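Local coordinates for protein AvrA (Salmonella typhimurium, PDB 6BE0) that probably transfers the acetyl group of acetyl-CoA to serine and threonine residues of target proteins, and binds coenzyme A and inositol hexakisphosphate, at residues 202-207 with 230-235; 129-134 with 206-211; 85-90 with 107-112; 145-150 with 174-179. One frame throughout, in Å; residues are numbered along the deposited sequence.

Interaction 1: residues 202-207 with 230-235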
loop_
_atom_site.group_PDB
_atom_site.type_symbol
_atom_site.label_atom_id
_atom_site.label_comp_id
_atom_site.label_asym_id
_atom_site.label_seq_id
_atom_site.Cartn_x
_atom_site.Cartn_y
_atom_site.Cartn_z
ATOM N N MET A 202 -5.731 -15.642 0.026
ATOM C CA MET A 202 -6.611 -16.405 -0.854
ATOM C C MET A 202 -7.425 -15.497 -1.776
ATOM O O MET A 202 -7.630 -15.817 -2.948
ATOM C CB MET A 202 -7.554 -17.285 -0.031
ATOM C CG MET A 202 -6.858 -18.352 0.804
ATOM S SD MET A 202 -5.808 -19.471 -0.152
ATOM C CE MET A 202 -6.943 -20.047 -1.413
ATOM N N ASN A 203 -7.889 -14.369 -1.248
ATOM C CA ASN A 203 -8.683 -13.429 -2.035
ATOM C C ASN A 203 -7.886 -12.780 -3.163
ATOM O O ASN A 203 -8.461 -12.153 -4.055
ATOM C CB ASN A 203 -9.262 -12.332 -1.135
ATOM C CG ASN A 203 -10.458 -12.802 -0.326
ATOM O OD1 ASN A 203 -11.125 -13.775 -0.681
ATOM N ND2 ASN A 203 -10.744 -12.099 0.764
ATOM N N LEU A 204 -6.565 -12.932 -3.120
ATOM C CA LEU A 204 -5.680 -12.313 -4.101
ATOM C C LEU A 204 -5.093 -13.328 -5.077
ATOM O O LEU A 204 -4.230 -12.991 -5.887
ATOM C CB LEU A 204 -4.554 -11.569 -3.384
ATOM C CG LEU A 204 -5.011 -10.326 -2.625
ATOM C CD1 LEU A 204 -3.934 -9.863 -1.663
ATOM C CD2 LEU A 204 -5.376 -9.219 -3.601
ATOM N N VAL A 205 -5.558 -14.569 -5.003
ATOM C CA VAL A 205 -5.101 -15.594 -5.931
ATOM C C VAL A 205 -5.483 -15.225 -7.362
ATOM O O VAL A 205 -4.670 -15.347 -8.278
ATOM C CB VAL A 205 -5.687 -16.980 -5.584
ATOM C CG1 VAL A 205 -5.354 -17.999 -6.667
ATOM C CG2 VAL A 205 -5.164 -17.454 -4.237
ATOM N N LYS A 206 -6.717 -14.769 -7.549
ATOM C CA LYS A 206 -7.246 -14.515 -8.887
ATOM C C LYS A 206 -6.451 -13.459 -9.657
ATOM O O LYS A 206 -6.140 -13.653 -10.831
ATOM C CB LYS A 206 -8.715 -14.087 -8.809
ATOM C CG LYS A 206 -9.356 -13.879 -10.177
ATOM C CD LYS A 206 -10.870 -13.757 -10.092
ATOM C CE LYS A 206 -11.486 -13.471 -11.458
ATOM N NZ LYS A 206 -11.192 -14.541 -12.456
ATOM N N ILE A 207 -6.125 -12.345 -9.007
ATOM C CA ILE A 207 -5.416 -11.265 -9.689
ATOM C C ILE A 207 -3.997 -11.703 -10.053
ATOM O O ILE A 207 -3.458 -11.302 -11.084
ATOM C CB ILE A 207 -5.366 -9.973 -8.832
ATOM C CG1 ILE A 207 -4.740 -8.828 -9.635
ATOM C CG2 ILE A 207 -4.601 -10.204 -7.535
ATOM C CD1 ILE A 207 -4.931 -7.458 -9.009
ATOM N N ARG A 230 -12.743 -4.749 -9.024
ATOM C CA ARG A 230 -13.373 -6.039 -9.285
ATOM C C ARG A 230 -12.529 -7.195 -8.754
ATOM O O ARG A 230 -13.028 -8.308 -8.586
ATOM C CB ARG A 230 -13.612 -6.222 -10.784
ATOM C CG ARG A 230 -14.404 -5.101 -11.432
ATOM C CD ARG A 230 -14.503 -5.298 -12.933
ATOM N NE ARG A 230 -14.989 -4.097 -13.609
ATOM C CZ ARG A 230 -15.002 -3.930 -14.928
ATOM N NH1 ARG A 230 -14.551 -4.888 -15.731
ATOM N NH2 ARG A 230 -15.462 -2.798 -15.447
ATOM N N TYR A 231 -11.254 -6.924 -8.488
ATOM C CA TYR A 231 -10.319 -7.951 -8.035
ATOM C C TYR A 231 -10.109 -7.927 -6.524
ATOM O O TYR A 231 -10.084 -8.977 -5.878
ATOM C CB TYR A 231 -8.962 -7.781 -8.725
ATOM C CG TYR A 231 -8.890 -8.338 -10.131
ATOM C CD1 TYR A 231 -8.694 -9.695 -10.351
ATOM C CD2 TYR A 231 -9.000 -7.506 -11.235
ATOM C CE1 TYR A 231 -8.621 -10.208 -11.632
ATOM C CE2 TYR A 231 -8.928 -8.010 -12.521
ATOM C CZ TYR A 231 -8.738 -9.361 -12.713
ATOM O OH TYR A 231 -8.663 -9.865 -13.992
ATOM N N LEU A 232 -9.959 -6.730 -5.967
ATOM C CA LEU A 232 -9.454 -6.578 -4.606
ATOM C C LEU A 232 -10.558 -6.567 -3.546
ATOM O O LEU A 232 -11.671 -6.110 -3.808
ATOM C CB LEU A 232 -8.626 -5.297 -4.510
ATOM C CG LEU A 232 -7.476 -5.223 -5.519
ATOM C CD1 LEU A 232 -6.758 -3.884 -5.436
ATOM C CD2 LEU A 232 -6.493 -6.369 -5.305
ATOM N N PRO A 233 -10.243 -7.071 -2.339
ATOM C CA PRO A 233 -11.218 -7.177 -1.249
ATOM C C PRO A 233 -11.449 -5.854 -0.523
ATOM O O PRO A 233 -10.726 -4.886 -0.755
ATOM C CB PRO A 233 -10.579 -8.207 -0.320
ATOM C CG PRO A 233 -9.121 -7.994 -0.494
ATOM C CD PRO A 233 -8.928 -7.607 -1.939
ATOM N N VAL A 234 -12.446 -5.833 0.357
ATOM C CA VAL A 234 -12.886 -4.608 1.019
ATOM C C VAL A 234 -11.814 -4.019 1.934
ATOM O O VAL A 234 -11.700 -2.800 2.061
ATOM C CB VAL A 234 -14.164 -4.862 1.853
ATOM C CG1 VAL A 234 -14.678 -3.567 2.473
ATOM C CG2 VAL A 234 -15.246 -5.500 0.989
ATOM N N SER A 235 -11.030 -4.887 2.563
ATOM C CA SER A 235 -10.057 -4.465 3.568
ATOM C C SER A 235 -8.987 -3.525 3.011
ATOM O O SER A 235 -8.291 -2.850 3.769
ATOM C CB SER A 235 -9.388 -5.690 4.191
ATOM O OG SER A 235 -8.697 -6.445 3.214
HETATM O O HOH W 1 -7.872 -11.260 -6.606
HETATM O O HOH W 2 -10.594 -10.011 -3.750
#
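The phenol ring of Y231 lies against I207, whose CG1, anti to the backbone N (chi1 -174°), is carried over one ring face while CB comes to 3.7 Å from CD1 of Y231. K206 meets the same ring at its edge, its methylene CG 4.0 Å from CE1 of Y231 and its chain crossing at about a right angle. A tyrosine suits this half-buried place, because its face covers the helix while its hydroxyl bonds the carboxylate of D210. Deeper in, the branched ends of two leucines meet, CD2 of L204 lying 3.5 Å from CD2 of L232, with CD1 of I207 near the same L232 methyl. The loop after helix 225-228 thus closes over the start of helix 205-212, in the acetyltransferase domain of the YopJ family; L204 holds the N-cap position of that helix. The backbones themselves are joined through water. One water donates to both N203 O and Y231 O and accepts from I207 N at 3.2 Å, an amide of the first helical turn. At the outer end the P233 ring packs beside N203, its CB 4.0 Å from ND2, which is hydrogen-bonded to E200.

Interaction 2: residues 129-134 with 206-211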
loop_
_atom_site.group_PDB
_atom_site.type_symbol
_atom_site.label_atom_id
_atom_site.label_comp_id
_atom_site.label_asym_id
_atom_site.label_seq_id
_atom_site.Cartn_x
_atom_site.Cartn_y
_atom_site.Cartn_z
ATOM N N ASP A 129 3.513 -6.950 -4.355
ATOM C CA ASP A 129 3.175 -8.298 -3.912
ATOM C C ASP A 129 3.845 -9.327 -4.813
ATOM O O ASP A 129 3.760 -9.244 -6.040
ATOM C CB ASP A 129 1.662 -8.514 -3.899
ATOM C CG ASP A 129 1.252 -9.732 -3.083
ATOM O OD1 ASP A 129 1.977 -10.093 -2.130
ATOM O OD2 ASP A 129 0.199 -10.326 -3.388
ATOM N N PHE A 130 4.506 -10.292 -4.183
ATOM C CA PHE A 130 5.281 -11.315 -4.877
ATOM C C PHE A 130 4.687 -12.693 -4.592
ATOM O O PHE A 130 4.477 -13.061 -3.438
ATOM C CB PHE A 130 6.749 -11.244 -4.438
ATOM C CG PHE A 130 7.605 -12.358 -4.968
ATOM C CD1 PHE A 130 8.321 -12.203 -6.143
ATOM C CD2 PHE A 130 7.711 -13.552 -4.276
ATOM C CE1 PHE A 130 9.118 -13.226 -6.624
ATOM C CE2 PHE A 130 8.504 -14.577 -4.752
ATOM C CZ PHE A 130 9.208 -14.415 -5.927
ATOM N N ARG A 131 4.417 -13.447 -5.652
ATOM C CA ARG A 131 3.750 -14.741 -5.530
ATOM C C ARG A 131 4.183 -15.684 -6.648
ATOM O O ARG A 131 3.993 -15.377 -7.826
ATOM C CB ARG A 131 2.227 -14.548 -5.560
ATOM C CG ARG A 131 1.398 -15.822 -5.386
ATOM C CD ARG A 131 1.080 -16.100 -3.923
ATOM N NE ARG A 131 0.223 -15.072 -3.331
ATOM C CZ ARG A 131 -1.109 -15.109 -3.317
ATOM N NH1 ARG A 131 -1.767 -16.123 -3.863
ATOM N NH2 ARG A 131 -1.789 -14.122 -2.749
ATOM N N VAL A 132 4.770 -16.825 -6.289
ATOM C CA VAL A 132 5.053 -17.858 -7.283
ATOM C C VAL A 132 3.873 -18.819 -7.270
ATOM O O VAL A 132 3.384 -19.222 -6.214
ATOM C CB VAL A 132 6.394 -18.617 -7.038
ATOM C CG1 VAL A 132 7.507 -17.654 -6.638
ATOM C CG2 VAL A 132 6.246 -19.716 -6.002
ATOM N N MET A 133 3.412 -19.160 -8.464
ATOM C CA MET A 133 2.186 -19.916 -8.639
ATOM C C MET A 133 2.411 -20.866 -9.801
ATOM O O MET A 133 2.814 -20.436 -10.881
ATOM C CB MET A 133 1.017 -18.968 -8.898
ATOM C CG MET A 133 -0.359 -19.583 -8.765
ATOM S SD MET A 133 -1.647 -18.320 -8.805
ATOM C CE MET A 133 -1.482 -17.621 -7.164
ATOM N N ASP A 134 2.165 -22.154 -9.576
ATOM C CA ASP A 134 2.591 -23.187 -10.510
ATOM C C ASP A 134 4.115 -23.093 -10.626
ATOM O O ASP A 134 4.819 -23.306 -9.639
ATOM C CB ASP A 134 1.890 -23.029 -11.866
ATOM C CG ASP A 134 0.383 -22.873 -11.726
ATOM O OD1 ASP A 134 -0.195 -23.488 -10.804
ATOM O OD2 ASP A 134 -0.220 -22.132 -12.532
ATOM N N LYS A 206 -6.717 -14.769 -7.549
ATOM C CA LYS A 206 -7.246 -14.515 -8.887
ATOM C C LYS A 206 -6.451 -13.459 -9.657
ATOM O O LYS A 206 -6.140 -13.653 -10.831
ATOM C CB LYS A 206 -8.715 -14.087 -8.809
ATOM C CG LYS A 206 -9.356 -13.879 -10.177
ATOM C CD LYS A 206 -10.870 -13.757 -10.092
ATOM C CE LYS A 206 -11.486 -13.471 -11.458
ATOM N NZ LYS A 206 -11.192 -14.541 -12.456
ATOM N N ILE A 207 -6.125 -12.345 -9.007
ATOM C CA ILE A 207 -5.416 -11.265 -9.689
ATOM C C ILE A 207 -3.997 -11.703 -10.053
ATOM O O ILE A 207 -3.458 -11.302 -11.084
ATOM C CB ILE A 207 -5.366 -9.973 -8.832
ATOM C CG1 ILE A 207 -4.740 -8.828 -9.635
ATOM C CG2 ILE A 207 -4.601 -10.204 -7.535
ATOM C CD1 ILE A 207 -4.931 -7.458 -9.009
ATOM N N HIS A 208 -3.397 -12.531 -9.204
ATOM C CA HIS A 208 -2.082 -13.093 -9.491
ATOM C C HIS A 208 -2.172 -14.116 -10.615
ATOM O O HIS A 208 -1.268 -14.237 -11.442
ATOM C CB HIS A 208 -1.488 -13.745 -8.242
ATOM C CG HIS A 208 -0.838 -12.776 -7.308
ATOM N ND1 HIS A 208 0.340 -12.129 -7.610
ATOM C CD2 HIS A 208 -1.197 -12.346 -6.074
ATOM C CE1 HIS A 208 0.679 -11.341 -6.605
ATOM N NE2 HIS A 208 -0.237 -11.455 -5.661
ATOM N N GLU A 209 -3.275 -14.852 -10.632
ATOM C CA GLU A 209 -3.507 -15.874 -11.639
ATOM C C GLU A 209 -3.692 -15.236 -13.011
ATOM O O GLU A 209 -3.119 -15.691 -14.001
ATOM C CB GLU A 209 -4.732 -16.709 -11.261
ATOM C CG GLU A 209 -4.923 -17.970 -12.082
ATOM C CD GLU A 209 -5.994 -18.875 -11.504
ATOM O OE1 GLU A 209 -6.678 -18.450 -10.548
ATOM O OE2 GLU A 209 -6.149 -20.012 -12.000
ATOM N N ASP A 210 -4.484 -14.171 -13.060
ATOM C CA ASP A 210 -4.750 -13.467 -14.310
ATOM C C ASP A 210 -3.517 -12.708 -14.792
ATOM O O ASP A 210 -3.340 -12.498 -15.992
ATOM C CB ASP A 210 -5.928 -12.504 -14.140
ATOM C CG ASP A 210 -7.269 -13.218 -14.103
ATOM O OD1 ASP A 210 -7.346 -14.387 -14.542
ATOM O OD2 ASP A 210 -8.254 -12.603 -13.645
ATOM N N ASN A 211 -2.668 -12.293 -13.858
ATOM C CA ASN A 211 -1.404 -11.658 -14.211
ATOM C C ASN A 211 -0.499 -12.652 -14.933
ATOM O O ASN A 211 0.097 -12.336 -15.963
ATOM C CB ASN A 211 -0.706 -11.113 -12.964
ATOM C CG ASN A 211 0.569 -10.355 -13.290
ATOM O OD1 ASN A 211 0.722 -9.817 -14.387
ATOM N ND2 ASN A 211 1.493 -10.311 -12.335
#
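A short bond between a buried histidine and a buried carboxylate marks this contact: NE2 of H208 donates to OD2 of D129 over 2.6 Å. The N-H points almost straight at the oxygen (164°), which lies close to the plane of the imidazole, yet it comes from 46° out of the carboxylate plane. R131, two residues along the same side of strand 125-133, spreads over the ring. Its CB sits above the centre of one face, 3.7 Å from the ring centroid, a CH-pi contact, and bends at chi2 and chi3 fold the chain back until a face of the guanidinium covers CD2 of H208, 3.8 Å above its plane. The guanidinium has its own partners in F201, a hydrogen bond to the carbonyl and a cation-pi contact. M133, next on this side, brings its methyl CE to 4.0 Å from CB of H208. Helix 205-212 thus packs on the central sheet. S138, on the adjacent strand, bonds ND1 of H208, and R113 pairs with OD1 of D129. With both ring nitrogens engaged, the imidazole's rotation is fixed; D129 probably polarises the NE2-H bond, while S138, itself bonded by N211, leaves the ring's charge open.

Interaction 3: residues 85-90 with 107-112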
loop_
_atom_site.group_PDB
_atom_site.type_symbol
_atom_site.label_atom_id
_atom_site.label_comp_id
_atom_site.label_asym_id
_atom_site.label_seq_id
_atom_site.Cartn_x
_atom_site.Cartn_y
_atom_site.Cartn_z
ATOM N N GLU A 85 4.496 -14.687 8.656
ATOM C CA GLU A 85 4.324 -15.172 7.286
ATOM C C GLU A 85 4.294 -14.028 6.271
ATOM O O GLU A 85 4.226 -14.260 5.063
ATOM C CB GLU A 85 3.039 -15.998 7.172
ATOM C CG GLU A 85 3.072 -17.300 7.965
ATOM C CD GLU A 85 1.816 -18.134 7.781
ATOM O OE1 GLU A 85 0.900 -17.687 7.056
ATOM O OE2 GLU A 85 1.745 -19.239 8.363
ATOM N N LEU A 86 4.352 -12.798 6.770
ATOM C CA LEU A 86 4.253 -11.609 5.930
ATOM C C LEU A 86 5.403 -11.503 4.929
ATOM O O LEU A 86 5.183 -11.194 3.758
ATOM C CB LEU A 86 4.213 -10.355 6.808
ATOM C CG LEU A 86 4.224 -8.999 6.097
ATOM C CD1 LEU A 86 2.951 -8.791 5.297
ATOM C CD2 LEU A 86 4.420 -7.878 7.108
ATOM N N ASN A 87 6.622 -11.754 5.400
ATOM C CA ASN A 87 7.820 -11.638 4.572
ATOM C C ASN A 87 7.922 -10.275 3.893
ATOM O O ASN A 87 7.908 -10.179 2.663
ATOM C CB ASN A 87 7.851 -12.744 3.514
ATOM C CG ASN A 87 8.095 -14.116 4.110
ATOM O OD1 ASN A 87 8.588 -14.241 5.232
ATOM N ND2 ASN A 87 7.759 -15.155 3.356
ATOM N N LEU A 88 8.027 -9.224 4.701
ATOM C CA LEU A 88 8.132 -7.869 4.178
ATOM C C LEU A 88 9.581 -7.397 4.157
ATOM O O LEU A 88 10.317 -7.572 5.129
ATOM C CB LEU A 88 7.281 -6.906 5.008
ATOM C CG LEU A 88 7.180 -5.474 4.477
ATOM C CD1 LEU A 88 6.619 -5.448 3.059
ATOM C CD2 LEU A 88 6.319 -4.630 5.403
ATOM N N LYS A 89 9.976 -6.805 3.034
ATOM C CA LYS A 89 11.303 -6.222 2.876
ATOM C C LYS A 89 11.188 -4.757 2.475
ATOM O O LYS A 89 10.342 -4.395 1.658
ATOM C CB LYS A 89 12.112 -6.988 1.825
ATOM C CG LYS A 89 12.649 -8.332 2.292
ATOM C CD LYS A 89 13.733 -8.155 3.341
ATOM C CE LYS A 89 14.464 -9.456 3.622
ATOM N NZ LYS A 89 15.461 -9.287 4.713
ATOM N N PHE A 90 12.035 -3.919 3.061
ATOM C CA PHE A 90 12.108 -2.516 2.679
ATOM C C PHE A 90 13.305 -2.296 1.767
ATOM O O PHE A 90 14.447 -2.547 2.155
ATOM C CB PHE A 90 12.202 -1.620 3.916
ATOM C CG PHE A 90 12.383 -0.161 3.595
ATOM C CD1 PHE A 90 11.515 0.486 2.732
ATOM C CD2 PHE A 90 13.415 0.563 4.167
ATOM C CE1 PHE A 90 11.679 1.828 2.438
ATOM C CE2 PHE A 90 13.582 1.904 3.880
ATOM C CZ PHE A 90 12.713 2.537 3.014
ATOM N N GLU A 107 15.707 -18.265 -3.419
ATOM C CA GLU A 107 15.714 -18.916 -2.114
ATOM C C GLU A 107 14.524 -19.851 -1.922
ATOM O O GLU A 107 14.427 -20.537 -0.907
ATOM C CB GLU A 107 15.731 -17.865 -1.006
ATOM C CG GLU A 107 17.006 -17.039 -0.971
ATOM C CD GLU A 107 17.049 -16.081 0.201
ATOM O OE1 GLU A 107 16.111 -16.103 1.026
ATOM O OE2 GLU A 107 18.023 -15.305 0.298
ATOM N N GLY A 108 13.621 -19.873 -2.897
ATOM C CA GLY A 108 12.494 -20.788 -2.871
ATOM C C GLY A 108 11.269 -20.214 -2.188
ATOM O O GLY A 108 10.259 -20.903 -2.038
ATOM N N VAL A 109 11.357 -18.956 -1.766
ATOM C CA VAL A 109 10.215 -18.273 -1.168
ATOM C C VAL A 109 9.130 -18.094 -2.223
ATOM O O VAL A 109 9.424 -17.833 -3.390
ATOM C CB VAL A 109 10.618 -16.909 -0.578
ATOM C CG1 VAL A 109 9.402 -16.168 -0.029
ATOM C CG2 VAL A 109 11.663 -17.100 0.512
ATOM N N GLU A 110 7.878 -18.235 -1.800
ATOM C CA GLU A 110 6.744 -18.276 -2.718
ATOM C C GLU A 110 5.749 -17.154 -2.449
ATOM O O GLU A 110 4.791 -16.965 -3.199
ATOM C CB GLU A 110 6.047 -19.631 -2.606
ATOM C CG GLU A 110 6.973 -20.809 -2.881
ATOM C CD GLU A 110 6.244 -22.137 -2.904
ATOM O OE1 GLU A 110 5.010 -22.146 -2.708
ATOM O OE2 GLU A 110 6.909 -23.173 -3.118
ATOM N N SER A 111 5.984 -16.412 -1.374
ATOM C CA SER A 111 5.093 -15.339 -0.965
ATOM C C SER A 111 5.875 -14.276 -0.202
ATOM O O SER A 111 6.429 -14.550 0.864
ATOM C CB SER A 111 3.957 -15.889 -0.101
ATOM O OG SER A 111 3.155 -14.843 0.419
ATOM N N ALA A 112 5.921 -13.068 -0.752
ATOM C CA ALA A 112 6.659 -11.980 -0.127
ATOM C C ALA A 112 6.130 -10.622 -0.571
ATOM O O ALA A 112 5.428 -10.513 -1.578
ATOM C CB ALA A 112 8.142 -12.098 -0.446
#
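N87 carries the close-packed side of this contact. Its side-chain amide gives ND2 to the carbonyl O of S111 at 2.9 Å, with an N-H...O angle of 171°; the donor lies on the extension of the C=O bond, and the acceptor lies in the plane of the amide. With CG beside the backbone N (chi1 -70°), the short side chain points across to the neighbouring strand, and asparagine also tolerates the positive phi of 53° found here. Behind the amide, the main chain presses on A112: N87 O is 3.5 Å from CA of A112, and the two CB atoms stand 4.0 Å apart, a closeness that a side chain as small as alanine's allows. These residues begin the parallel pairing of strands 88-91 and 111-117, joined by helix 94-106 as a beta-alpha-beta crossover at the edge of the mixed sheet. R113, the next residue, continues it by pairing with the backbone of N87 and K89, and by a side-chain bond to L86 O. Outward the packing thins to one light touch, CG1 of V109 at 3.9 Å from ND2 of N87. Just before V109, exposed G108 closes helix 94-106 with a Schellman motif, whose positive phi glycine accommodates easily.

Interaction 4: residues 145-150 with 174-179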
loop_
_atom_site.group_PDB
_atom_site.type_symbol
_atom_site.label_atom_id
_atom_site.label_comp_id
_atom_site.label_asym_id
_atom_site.label_seq_id
_atom_site.Cartn_x
_atom_site.Cartn_y
_atom_site.Cartn_z
ATOM N N ALA A 145 -2.058 5.882 -4.929
ATOM C CA ALA A 145 -2.611 7.070 -5.574
ATOM C C ALA A 145 -2.983 6.780 -7.025
ATOM O O ALA A 145 -3.001 5.626 -7.452
ATOM C CB ALA A 145 -1.616 8.222 -5.499
ATOM N N ALA A 146 -3.278 7.837 -7.779
ATOM C CA ALA A 146 -3.669 7.708 -9.179
ATOM C C ALA A 146 -2.440 7.607 -10.079
ATOM O O ALA A 146 -1.318 7.859 -9.637
ATOM C CB ALA A 146 -4.535 8.885 -9.589
ATOM N N CYS A 147 -2.659 7.239 -11.340
ATOM C CA CYS A 147 -1.570 7.061 -12.298
ATOM C C CYS A 147 -1.906 7.662 -13.662
ATOM O O CYS A 147 -1.293 7.307 -14.666
ATOM C CB CYS A 147 -1.248 5.575 -12.469
ATOM S SG CYS A 147 -1.015 4.679 -10.926
ATOM N N SER A 148 -2.878 8.567 -13.697
ATOM C CA SER A 148 -3.349 9.136 -14.957
ATOM C C SER A 148 -2.254 9.887 -15.715
ATOM O O SER A 148 -2.210 9.853 -16.944
ATOM C CB SER A 148 -4.528 10.076 -14.702
ATOM O OG SER A 148 -4.221 11.018 -13.690
ATOM N N ALA A 149 -1.370 10.558 -14.982
ATOM C CA ALA A 149 -0.350 11.405 -15.596
ATOM C C ALA A 149 0.722 10.590 -16.323
ATOM O O ALA A 149 0.725 10.528 -17.554
ATOM C CB ALA A 149 0.292 12.301 -14.544
ATOM N N PHE A 150 1.622 9.972 -15.560
ATOM C CA PHE A 150 2.763 9.253 -16.131
ATOM C C PHE A 150 2.729 7.760 -15.804
ATOM O O PHE A 150 3.770 7.101 -15.759
ATOM C CB PHE A 150 4.074 9.857 -15.626
ATOM C CG PHE A 150 4.221 11.318 -15.927
ATOM C CD1 PHE A 150 4.787 11.738 -17.117
ATOM C CD2 PHE A 150 3.794 12.270 -15.020
ATOM C CE1 PHE A 150 4.925 13.083 -17.396
ATOM C CE2 PHE A 150 3.929 13.617 -15.293
ATOM C CZ PHE A 150 4.495 14.023 -16.483
ATOM N N MET A 174 1.178 -3.472 -12.939
ATOM C CA MET A 174 1.065 -2.321 -12.056
ATOM C C MET A 174 -0.409 -1.985 -11.876
ATOM O O MET A 174 -1.162 -1.939 -12.848
ATOM C CB MET A 174 1.840 -1.134 -12.625
ATOM C CG MET A 174 1.705 0.150 -11.830
ATOM S SD MET A 174 2.811 1.425 -12.458
ATOM C CE MET A 174 1.794 2.884 -12.262
ATOM N N VAL A 175 -0.816 -1.767 -10.630
ATOM C CA VAL A 175 -2.221 -1.550 -10.304
ATOM C C VAL A 175 -2.450 -0.170 -9.694
ATOM O O VAL A 175 -1.837 0.193 -8.689
ATOM C CB VAL A 175 -2.741 -2.628 -9.331
ATOM C CG1 VAL A 175 -4.199 -2.370 -8.962
ATOM C CG2 VAL A 175 -2.589 -4.008 -9.949
ATOM N N GLU A 176 -3.341 0.589 -10.320
ATOM C CA GLU A 176 -3.770 1.880 -9.803
ATOM C C GLU A 176 -4.919 1.672 -8.825
ATOM O O GLU A 176 -5.879 0.970 -9.137
ATOM C CB GLU A 176 -4.199 2.799 -10.951
ATOM C CG GLU A 176 -4.751 4.151 -10.519
ATOM C CD GLU A 176 -5.438 4.883 -11.657
ATOM O OE1 GLU A 176 -6.336 4.288 -12.291
ATOM O OE2 GLU A 176 -5.079 6.051 -11.917
ATOM N N LEU A 177 -4.816 2.278 -7.646
ATOM C CA LEU A 177 -5.862 2.169 -6.634
ATOM C C LEU A 177 -6.653 3.468 -6.503
ATOM O O LEU A 177 -7.877 3.444 -6.367
ATOM C CB LEU A 177 -5.257 1.782 -5.281
ATOM C CG LEU A 177 -4.578 0.410 -5.204
ATOM C CD1 LEU A 177 -4.099 0.137 -3.785
ATOM C CD2 LEU A 177 -5.502 -0.707 -5.673
ATOM N N ASP A 178 -5.948 4.595 -6.560
ATOM C CA ASP A 178 -6.556 5.911 -6.378
ATOM C C ASP A 178 -7.396 5.952 -5.105
ATOM O O ASP A 178 -8.588 6.257 -5.145
ATOM C CB ASP A 178 -7.418 6.285 -7.589
ATOM C CG ASP A 178 -7.888 7.733 -7.553
ATOM O OD1 ASP A 178 -7.170 8.584 -6.982
ATOM O OD2 ASP A 178 -8.976 8.021 -8.095
ATOM N N ILE A 179 -6.767 5.622 -3.981
ATOM C CA ILE A 179 -7.411 5.714 -2.676
ATOM C C ILE A 179 -6.654 6.695 -1.788
ATOM O O ILE A 179 -7.180 7.156 -0.776
ATOM C CB ILE A 179 -7.495 4.342 -1.983
ATOM C CG1 ILE A 179 -6.112 3.692 -1.904
ATOM C CG2 ILE A 179 -8.470 3.441 -2.733
ATOM C CD1 ILE A 179 -6.069 2.455 -1.026
HETATM O O HOH W 3 -4.943 10.336 -6.292
#
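The carboxylate of E176 grips the loop that follows strand 136-143: its OE2 accepts the backbone N-H of C147 at 2.8 Å, with an N-H...O angle of 154°. CG anti to the backbone N (chi1 176°) and an extended chain carry the group there, and the donor comes in on the anti side of the carboxylate, 18° out of its plane. Beside this bond the thiol of C147 drops onto the strand, SG lying 3.6 Å from the methyl CE of M174 and 3.7 Å from CB of E176; a compact sulfur fits between them. A longer, weak bond runs from D178 N to A145 O at 3.2 Å. CB of A146 rests 3.7 Å from OD1 of D178, and a water donates to that oxygen while weakly accepting from A146 N. In the next shell, OE1 of E176 receives the amide of S225, so a backbone N-H holds each carboxylate oxygen. M174 and E176 face the loop from the same side of the strand. D178 forms a salt bridge through OD1 with R181, a coenzyme A-binding residue. Two N-H donors on one buried glutamate would probably stabilise its anionic form, and D178 probably helps position the arginine beside the cofactor.

How the interactions relate
Interactions 1 and 2 both use helix 205-212, interaction 1 through K206 and I207 and interaction 2 through H208; their centres are 11 Å apart, and V205 CG1 packs on M133 CE at 3.9 Å. Interaction 3 borders interaction 2 through sheet pairing, F130 N to A112 O at 2.8 Å and V132 N to E110 O at 3.1 Å. Interaction 4 lies at the other end of the same sheet, about 25 Å from interaction 3 between centres, but meets interaction 1 where L177 CD2 packs on L232 CD1 at 3.4 Å. The ligands fall near different contacts: the D178 side chain is about 8 Å from coenzyme A, those of L86 and P233 about 9 and 11 Å from inositol hexakisphosphate.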